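Local structure of ectonucleotide pyrophosphatase/phosphodiesterase family member 5 (Mus musculus, 5VEO) at residues Lys42-Val53 / Phe345-Ser356. The protein is a zinc-dependent ectoenzyme of the nucleotide pyrophosphatase/phosphodiesterase family that probably hydrolyses phosphodiester bonds in a restricted set of nucleotide substrates. The protein carries 1 engineered substitution. Numbering follows the deposited sequence.
Sequences KNGVHVNQVTNV and FRKNFTKEAMNS. With NAG (2-acetamido-2-deoxy-beta-D-glucopyranose), chain G; EDO (1,2-ethanediol), chain K.
Residues 45-51 and 349-355 pair as parallel strands, and both turn a corner, at Asn48 and Glu352. Backbone bonds run along both halves, from Phe349 N to Gly44 O (2.9 Å) as far as Ser356 N to Thr51 O (2.8 Å). At the corner Asn48 N binds Lys351 O and Gln49 N binds Glu352 O.

Two side-chain hydrogen bonds join the segments. Asn48 ND2 gives a nearly straight bond to Glu352 OE1 (2.9 Å), in its own amide plane but from above the carboxylate plane. Glu352 reaches it by a bend at chi2 (58°). A leucine in place of Asn48 would probably leave the Glu352 carboxylate without this donor and free to turn. Lys347 NZ meets Asn43 OD1 on a lone pair (3.0 Å), while the backbone O of Tyr39 accepts from Asn43 ND2.

Apolar contacts lie on the face of Val45, Val47 and Val50. Met354 CG touches both Val47 CG1 (3.8 Å) and Val50 CG2 (3.9 Å). Val45 CG2 touches Phe345 CD2 (3.8 Å), and its CG1 meets the edge of the Phe349 ring. Phe338 of the next strand packs on Val47 and Val50.

Asn355 ND2 carries an N-linked NAG. Strand 349-355 is the edge strand, within this chain, of the central mixed sheet of the alkaline-phosphatase-like fold: backbone bonds and apolar packing hold it to 45-51, with Asn48-Glu352 and Asn43-Lys347 as side-chain links, and its C-terminal residue, Asn355, bears the sugar.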
ATOM      1  N   LYS A  42      12.309  10.927  17.794  1.00 15.42           N
ATOM      2  CA  LYS A  42      12.662  11.811  18.909  1.00 18.25           C
ATOM      3  C   LYS A  42      12.166  13.228  18.673  1.00 17.83           C
ATOM      4  O   LYS A  42      11.925  13.993  19.629  1.00 21.10           O
ATOM      5  CB  LYS A  42      14.180  11.792  19.078  1.00 21.80           C
ATOM      6  CG  LYS A  42      14.742  12.633  20.223  1.00 32.26           C
ATOM      7  CD  LYS A  42      16.267  12.746  20.103  1.00 43.75           C
ATOM      8  CE  LYS A  42      16.861  13.797  21.050  1.00 51.31           C
ATOM      9  NZ  LYS A  42      17.019  15.152  20.418  1.00 55.60           N
ATOM     10  N   ASN A  43      12.041  13.610  17.406  1.00 18.28           N
ATOM     11  CA  ASN A  43      11.663  14.961  17.036  1.00 17.15           C
ATOM     12  C   ASN A  43      10.275  15.020  16.424  1.00 17.71           C
ATOM     13  O   ASN A  43       9.921  16.025  15.797  1.00 20.05           O
ATOM     14  CB  ASN A  43      12.722  15.525  16.092  1.00 21.01           C
ATOM     15  CG  ASN A  43      14.039  15.749  16.805  1.00 21.23           C
ATOM     16  OD1 ASN A  43      14.143  16.646  17.647  1.00 25.47           O
ATOM     17  ND2 ASN A  43      15.021  14.905  16.533  1.00 22.14           N
ATOM     18  N   GLY A  44       9.477  13.977  16.598  1.00 16.69           N
ATOM     19  CA  GLY A  44       8.240  13.841  15.855  1.00 14.59           C
ATOM     20  C   GLY A  44       7.276  12.864  16.503  1.00 15.26           C
ATOM     21  O   GLY A  44       7.244  12.716  17.730  1.00 16.54           O
ATOM     22  N   VAL A  45       6.468  12.214  15.661  1.00 13.76           N
ATOM     23  CA  VAL A  45       5.411  11.327  16.119  1.00 12.79           C
ATOM     24  C   VAL A  45       5.637   9.939  15.536  1.00 11.71           C
ATOM     25  O   VAL A  45       6.257   9.765  14.486  1.00 13.56           O
ATOM     26  CB  VAL A  45       3.994  11.820  15.753  1.00 13.42           C
ATOM     27  CG1 VAL A  45       3.692  13.187  16.375  1.00 15.29           C
ATOM     28  CG2 VAL A  45       3.801  11.880  14.243  1.00 14.85           C
ATOM     29  N   HIS A  46       5.083   8.946  16.230  1.00 12.89           N
ATOM     30  CA  HIS A  46       5.242   7.538  15.878  1.00 10.71           C
ATOM     31  C   HIS A  46       3.969   6.824  16.302  1.00 11.00           C
ATOM     32  O   HIS A  46       3.492   7.052  17.410  1.00 13.50           O
ATOM     33  CB  HIS A  46       6.482   6.969  16.591  1.00 11.56           C
ATOM     34  CG  HIS A  46       6.746   5.507  16.372  1.00 11.10           C
ATOM     35  ND1 HIS A  46       7.374   4.740  17.330  1.00 14.19           N
ATOM     36  CD2 HIS A  46       6.500   4.677  15.325  1.00 10.75           C
ATOM     37  CE1 HIS A  46       7.499   3.499  16.887  1.00 14.39           C
ATOM     38  NE2 HIS A  46       6.989   3.435  15.671  1.00 12.54           N
ATOM     39  N   VAL A  47       3.389   6.016  15.414  1.00 10.51           N
ATOM     40  CA  VAL A  47       2.198   5.232  15.722  1.00 10.80           C
ATOM     41  C   VAL A  47       2.596   3.759  15.699  1.00  8.41           C
ATOM     42  O   VAL A  47       3.080   3.266  14.679  1.00 10.86           O
ATOM     43  CB  VAL A  47       1.055   5.510  14.735  1.00 12.09           C
ATOM     44  CG1 VAL A  47      -0.137   4.609  15.044  1.00 13.12           C
ATOM     45  CG2 VAL A  47       0.629   6.996  14.801  1.00 12.97           C
ATOM     46  N   ASN A  48       2.370   3.045  16.814  1.00  9.61           N
ATOM     47  CA  ASN A  48       2.805   1.647  16.885  1.00  9.99           C
ATOM     48  C   ASN A  48       2.079   0.746  15.886  1.00  7.94           C
ATOM     49  O   ASN A  48       2.714  -0.070  15.203  1.00 10.31           O
ATOM     50  CB  ASN A  48       2.589   1.092  18.294  1.00  9.85           C
ATOM     51  CG  ASN A  48       3.648   1.525  19.267  1.00  9.66           C
ATOM     52  OD1 ASN A  48       4.761   1.898  18.889  1.00 13.07           O
ATOM     53  ND2 ASN A  48       3.328   1.402  20.562  1.00 12.39           N
ATOM     54  N   GLN A  49       0.742   0.800  15.865  1.00  9.67           N
ATOM     55  CA  GLN A  49      -0.083  -0.181  15.151  1.00  8.68           C
ATOM     56  C   GLN A  49      -1.039   0.535  14.205  1.00  7.59           C
ATOM     57  O   GLN A  49      -2.076   1.057  14.621  1.00 10.21           O
ATOM     58  CB  GLN A  49      -0.849  -1.078  16.117  1.00 11.22           C
ATOM     59  CG  GLN A  49       0.047  -2.107  16.767  1.00 11.39           C
ATOM     60  CD  GLN A  49       0.608  -3.136  15.771  1.00 13.35           C
ATOM     61  OE1 GLN A  49      -0.126  -3.929  15.192  1.00 15.11           O
ATOM     62  NE2 GLN A  49       1.901  -3.097  15.554  1.00 18.41           N
ATOM     63  N   VAL A  50      -0.679   0.489  12.929  1.00  8.65           N
ATOM     64  CA  VAL A  50      -1.467   1.037  11.832  1.00  7.42           C
ATOM     65  C   VAL A  50      -2.230  -0.100  11.201  1.00  8.30           C
ATOM     66  O   VAL A  50      -1.627  -1.014  10.617  1.00  8.64           O
ATOM     67  CB  VAL A  50      -0.574   1.695  10.780  1.00  9.12           C
ATOM     68  CG1 VAL A  50      -1.424   2.204   9.584  1.00 10.99           C
ATOM     69  CG2 VAL A  50       0.281   2.776  11.409  1.00 12.34           C
ATOM     70  N   THR A  51      -3.542  -0.067  11.325  1.00  7.77           N
ATOM     71  CA  THR A  51      -4.362  -1.033  10.614  1.00  7.79           C
ATOM     72  C   THR A  51      -4.558  -0.531   9.195  1.00  7.42           C
ATOM     73  O   THR A  51      -5.236   0.486   8.970  1.00  8.76           O
ATOM     74  CB  THR A  51      -5.703  -1.238  11.302  1.00 10.44           C
ATOM     75  OG1 THR A  51      -5.479  -1.757  12.604  1.00 14.00           O
ATOM     76  CG2 THR A  51      -6.532  -2.216  10.524  1.00 12.44           C
ATOM     77  N   ASN A  52      -3.948  -1.232   8.250  1.00  8.31           N
ATOM     78  CA  ASN A  52      -4.051  -0.912   6.833  1.00  7.06           C
ATOM     79  C   ASN A  52      -5.288  -1.618   6.277  1.00  8.05           C
ATOM     80  O   ASN A  52      -6.195  -1.972   7.040  1.00 10.30           O
ATOM     81  CB  ASN A  52      -2.724  -1.253   6.132  1.00  7.84           C
ATOM     82  CG  ASN A  52      -2.282  -2.718   6.321  1.00  7.62           C
ATOM     83  OD1 ASN A  52      -2.750  -3.435   7.223  1.00  9.30           O
ATOM     84  ND2 ASN A  52      -1.334  -3.154   5.478  1.00  7.03           N
ATOM     85  N   VAL A  53      -5.399  -1.755   4.956  1.00  7.64           N
ATOM     86  CA  VAL A  53      -6.624  -2.295   4.378  1.00  7.33           C
ATOM     87  C   VAL A  53      -6.373  -3.628   3.684  1.00  6.63           C
ATOM     88  O   VAL A  53      -5.287  -3.926   3.156  1.00  7.52           O
ATOM     89  CB  VAL A  53      -7.341  -1.328   3.405  1.00 10.49           C
ATOM     90  CG1 VAL A  53      -7.721  -0.043   4.108  1.00 13.08           C
ATOM     91  CG2 VAL A  53      -6.561  -1.069   2.160  1.00 12.63           C
ATOM     92  N   PHE A 345       3.391  18.796  13.548  1.00 19.25           N
ATOM     93  CA  PHE A 345       3.400  17.571  14.342  1.00 18.00           C
ATOM     94  C   PHE A 345       4.045  17.768  15.710  1.00 18.62           C
ATOM     95  O   PHE A 345       4.969  18.568  15.881  1.00 20.68           O
ATOM     96  CB  PHE A 345       4.127  16.468  13.573  1.00 17.24           C
ATOM     97  CG  PHE A 345       3.295  15.846  12.500  1.00 15.33           C
ATOM     98  CD1 PHE A 345       3.538  16.106  11.160  1.00 18.18           C
ATOM     99  CD2 PHE A 345       2.240  15.014  12.834  1.00 18.41           C
ATOM    100  CE1 PHE A 345       2.760  15.520  10.179  1.00 16.61           C
ATOM    101  CE2 PHE A 345       1.456  14.437  11.859  1.00 16.50           C
ATOM    102  CZ  PHE A 345       1.718  14.702  10.517  1.00 18.24           C
ATOM    103  N   ARG A 346       3.540  17.028  16.693  1.00 19.67           N
ATOM    104  CA  ARG A 346       4.162  17.017  18.005  1.00 21.19           C
ATOM    105  C   ARG A 346       5.571  16.451  17.925  1.00 21.21           C
ATOM    106  O   ARG A 346       5.995  15.895  16.911  1.00 21.17           O
ATOM    107  CB  ARG A 346       3.316  16.211  18.980  1.00 20.62           C
ATOM    108  CG  ARG A 346       1.996  16.867  19.240  1.00 22.39           C
ATOM    109  CD  ARG A 346       1.031  15.932  19.910  1.00 25.63           C
ATOM    110  NE  ARG A 346       1.358  15.723  21.301  1.00 25.74           N
ATOM    111  CZ  ARG A 346       0.557  15.118  22.175  1.00 26.33           C
ATOM    112  NH1 ARG A 346      -0.624  14.660  21.781  1.00 26.34           N
ATOM    113  NH2 ARG A 346       0.938  14.999  23.451  1.00 28.04           N
ATOM    114  N   LYS A 347       6.305  16.599  19.024  1.00 21.44           N
ATOM    115  CA  LYS A 347       7.686  16.145  19.111  1.00 20.57           C
ATOM    116  C   LYS A 347       7.836  15.113  20.214  1.00 19.94           C
ATOM    117  O   LYS A 347       7.358  15.322  21.338  1.00 22.31           O
ATOM    118  CB  LYS A 347       8.623  17.317  19.373  1.00 23.40           C
ATOM    119  CG  LYS A 347       8.673  18.316  18.230  1.00 28.95           C
ATOM    120  CD  LYS A 347       9.652  19.439  18.569  1.00 42.49           C
ATOM    121  CE  LYS A 347      10.916  19.409  17.713  1.00 52.56           C
ATOM    122  NZ  LYS A 347      11.984  18.575  18.365  1.00 52.82           N
ATOM    123  N   ASN A 348       8.534  14.027  19.907  1.00 19.31           N
ATOM    124  CA  ASN A 348       8.808  12.932  20.839  1.00 19.07           C
ATOM    125  C   ASN A 348       7.526  12.293  21.385  1.00 19.45           C
ATOM    126  O   ASN A 348       7.436  11.959  22.571  1.00 23.70           O
ATOM    127  CB  ASN A 348       9.704  13.405  21.990  1.00 22.12           C
ATOM    128  CG  ASN A 348      10.446  12.273  22.632  1.00 22.79           C
ATOM    129  OD1 ASN A 348      10.742  11.265  21.979  1.00 25.97           O
ATOM    130  ND2 ASN A 348      10.740  12.402  23.925  1.00 28.56           N
ATOM    131  N   PHE A 349       6.547  12.085  20.509  1.00 18.31           N
ATOM    132  CA  PHE A 349       5.222  11.609  20.881  1.00 14.36           C
ATOM    133  C   PHE A 349       4.951  10.254  20.242  1.00 14.21           C
ATOM    134  O   PHE A 349       5.179  10.067  19.035  1.00 15.94           O
ATOM    135  CB  PHE A 349       4.143  12.601  20.449  1.00 17.80           C
ATOM    136  CG  PHE A 349       2.740  12.132  20.721  1.00 16.83           C
ATOM    137  CD1 PHE A 349       2.275  11.999  22.030  1.00 21.17           C
ATOM    138  CD2 PHE A 349       1.882  11.819  19.683  1.00 19.83           C
ATOM    139  CE1 PHE A 349       0.976  11.579  22.281  1.00 20.70           C
ATOM    140  CE2 PHE A 349       0.587  11.412  19.929  1.00 18.80           C
ATOM    141  CZ  PHE A 349       0.139  11.266  21.238  1.00 21.07           C
ATOM    142  N   THR A 350       4.437   9.325  21.042  1.00 14.58           N
ATOM    143  CA  THR A 350       4.077   7.998  20.559  1.00 14.08           C
ATOM    144  C   THR A 350       2.609   7.744  20.835  1.00 14.66           C
ATOM    145  O   THR A 350       2.135   7.919  21.962  1.00 16.15           O
ATOM    146  CB  THR A 350       4.924   6.909  21.204  1.00 15.37           C
ATOM    147  OG1 THR A 350       6.300   7.205  20.991  1.00 16.58           O
ATOM    148  CG2 THR A 350       4.611   5.534  20.582  1.00 14.57           C
ATOM    149  N   LYS A 351       1.916   7.297  19.804  1.00 15.54           N
ATOM    150  CA  LYS A 351       0.512   6.944  19.822  1.00 15.26           C
ATOM    151  C   LYS A 351       0.369   5.449  19.542  1.00 13.52           C
ATOM    152  O   LYS A 351       1.102   4.892  18.719  1.00 13.11           O
ATOM    153  CB  LYS A 351      -0.207   7.773  18.759  1.00 17.10           C
ATOM    154  CG  LYS A 351      -1.624   7.469  18.576  1.00 21.11           C
ATOM    155  CD  LYS A 351      -2.210   8.502  17.672  1.00 21.73           C
ATOM    156  CE  LYS A 351      -3.516   8.052  17.178  1.00 27.49           C
ATOM    157  NZ  LYS A 351      -4.590   8.360  18.108  1.00 29.29           N
ATOM    158  N   GLU A 352      -0.603   4.792  20.185  1.00 13.25           N
ATOM    159  CA  GLU A 352      -0.674   3.339  20.044  1.00 12.37           C
ATOM    160  C   GLU A 352      -1.170   2.906  18.662  1.00 10.74           C
ATOM    161  O   GLU A 352      -0.590   1.991  18.068  1.00 11.66           O
ATOM    162  CB  GLU A 352      -1.541   2.726  21.135  1.00 13.63           C
ATOM    163  CG  GLU A 352      -1.722   1.225  20.985  1.00 14.89           C
ATOM    164  CD  GLU A 352      -0.408   0.429  20.972  1.00 12.85           C
ATOM    165  OE1 GLU A 352       0.629   0.922  21.484  1.00 14.50           O
ATOM    166  OE2 GLU A 352      -0.433  -0.715  20.461  1.00 15.87           O
ATOM    167  N   ALA A 353      -2.242   3.522  18.138  1.00 11.90           N
ATOM    168  CA  ALA A 353      -2.905   2.954  16.965  1.00 12.83           C
ATOM    169  C   ALA A 353      -3.560   3.998  16.071  1.00 11.74           C
ATOM    170  O   ALA A 353      -3.974   5.067  16.523  1.00 15.03           O
ATOM    171  CB  ALA A 353      -3.985   1.946  17.382  1.00 16.67           C
ATOM    172  N   MET A 354      -3.693   3.634  14.797  1.00 10.15           N
ATOM    173  CA  MET A 354      -4.452   4.430  13.847  1.00 12.03           C
ATOM    174  C   MET A 354      -4.917   3.503  12.735  1.00 12.16           C
ATOM    175  O   MET A 354      -4.412   2.389  12.582  1.00 12.50           O
ATOM    176  CB  MET A 354      -3.610   5.584  13.305  1.00 16.37           C
ATOM    177  CG  MET A 354      -2.652   5.202  12.210  1.00 20.09           C
ATOM    178  SD  MET A 354      -1.639   6.589  11.561  1.00 23.52           S
ATOM    179  CE  MET A 354      -2.750   7.551  10.570  1.00 27.16           C
ATOM    180  N   ASN A 355      -5.902   3.962  11.973  1.00  9.46           N
ATOM    181  CA  ASN A 355      -6.290   3.310  10.731  1.00 10.63           C
ATOM    182  C   ASN A 355      -5.655   4.048   9.559  1.00 12.01           C
ATOM    183  O   ASN A 355      -5.627   5.283   9.541  1.00 12.59           O
ATOM    184  CB  ASN A 355      -7.807   3.318  10.581  1.00 16.73           C
ATOM    185  CG  ASN A 355      -8.506   2.492  11.649  1.00 17.16           C
ATOM    186  OD1 ASN A 355      -8.086   1.378  11.953  1.00 21.84           O
ATOM    187  ND2 ASN A 355      -9.571   3.038  12.211  1.00 19.33           N
ATOM    188  N   SER A 356      -5.169   3.303   8.568  1.00  9.98           N
ATOM    189  CA  SER A 356      -4.534   3.980   7.446  1.00  9.58           C
ATOM    190  C   SER A 356      -5.534   4.790   6.632  1.00  9.59           C
ATOM    191  O   SER A 356      -5.119   5.698   5.911  1.00 12.28           O
ATOM    192  CB  SER A 356      -3.815   2.985   6.545  1.00 12.28           C
ATOM    193  OG  SER A 356      -4.734   2.203   5.836  1.00 11.38           O
TER
HETATM  194  C1  NAG G 509     -10.437   2.430  13.204  1.00 34.44           C
HETATM  195  C2  NAG G 509     -10.499   3.105  14.600  1.00 39.78           C
HETATM  196  C3  NAG G 509     -11.600   2.489  15.461  1.00 43.38           C
HETATM  197  C4  NAG G 509     -12.922   2.453  14.712  1.00 41.40           C
HETATM  198  C5  NAG G 509     -12.740   1.724  13.392  1.00 41.87           C
HETATM  199  C6  NAG G 509     -14.013   1.654  12.589  1.00 46.83           C
HETATM  200  C7  NAG G 509      -8.390   4.069  15.381  1.00 44.18           C
HETATM  201  C8  NAG G 509      -7.122   3.816  16.132  1.00 37.43           C
HETATM  202  N2  NAG G 509      -9.226   3.031  15.291  1.00 42.36           N
HETATM  203  O3  NAG G 509     -11.751   3.265  16.645  1.00 47.48           O
HETATM  204  O4  NAG G 509     -13.912   1.777  15.478  1.00 46.23           O
HETATM  205  O5  NAG G 509     -11.774   2.423  12.598  1.00 38.88           O
HETATM  206  O6  NAG G 509     -14.298   2.902  11.970  1.00 50.68           O
HETATM  207  O7  NAG G 509      -8.627   5.160  14.827  1.00 46.50           O
HETATM  208  C1  EDO K 518      -8.419   0.121   8.057  1.00 26.29           C
HETATM  209  O1  EDO K 518      -7.752   1.357   7.686  1.00 28.09           O
HETATM  210  C2  EDO K 518      -9.610   0.306   9.017  1.00 31.39           C
HETATM  211  O2  EDO K 518     -10.212  -0.980   9.347  1.00 30.05           O
HETATM  212  O   HOH W   1       7.610  17.127  14.563  1.00 18.79           O
HETATM  213  O   HOH W   2      -8.443  -1.006  13.657  1.00 42.50           O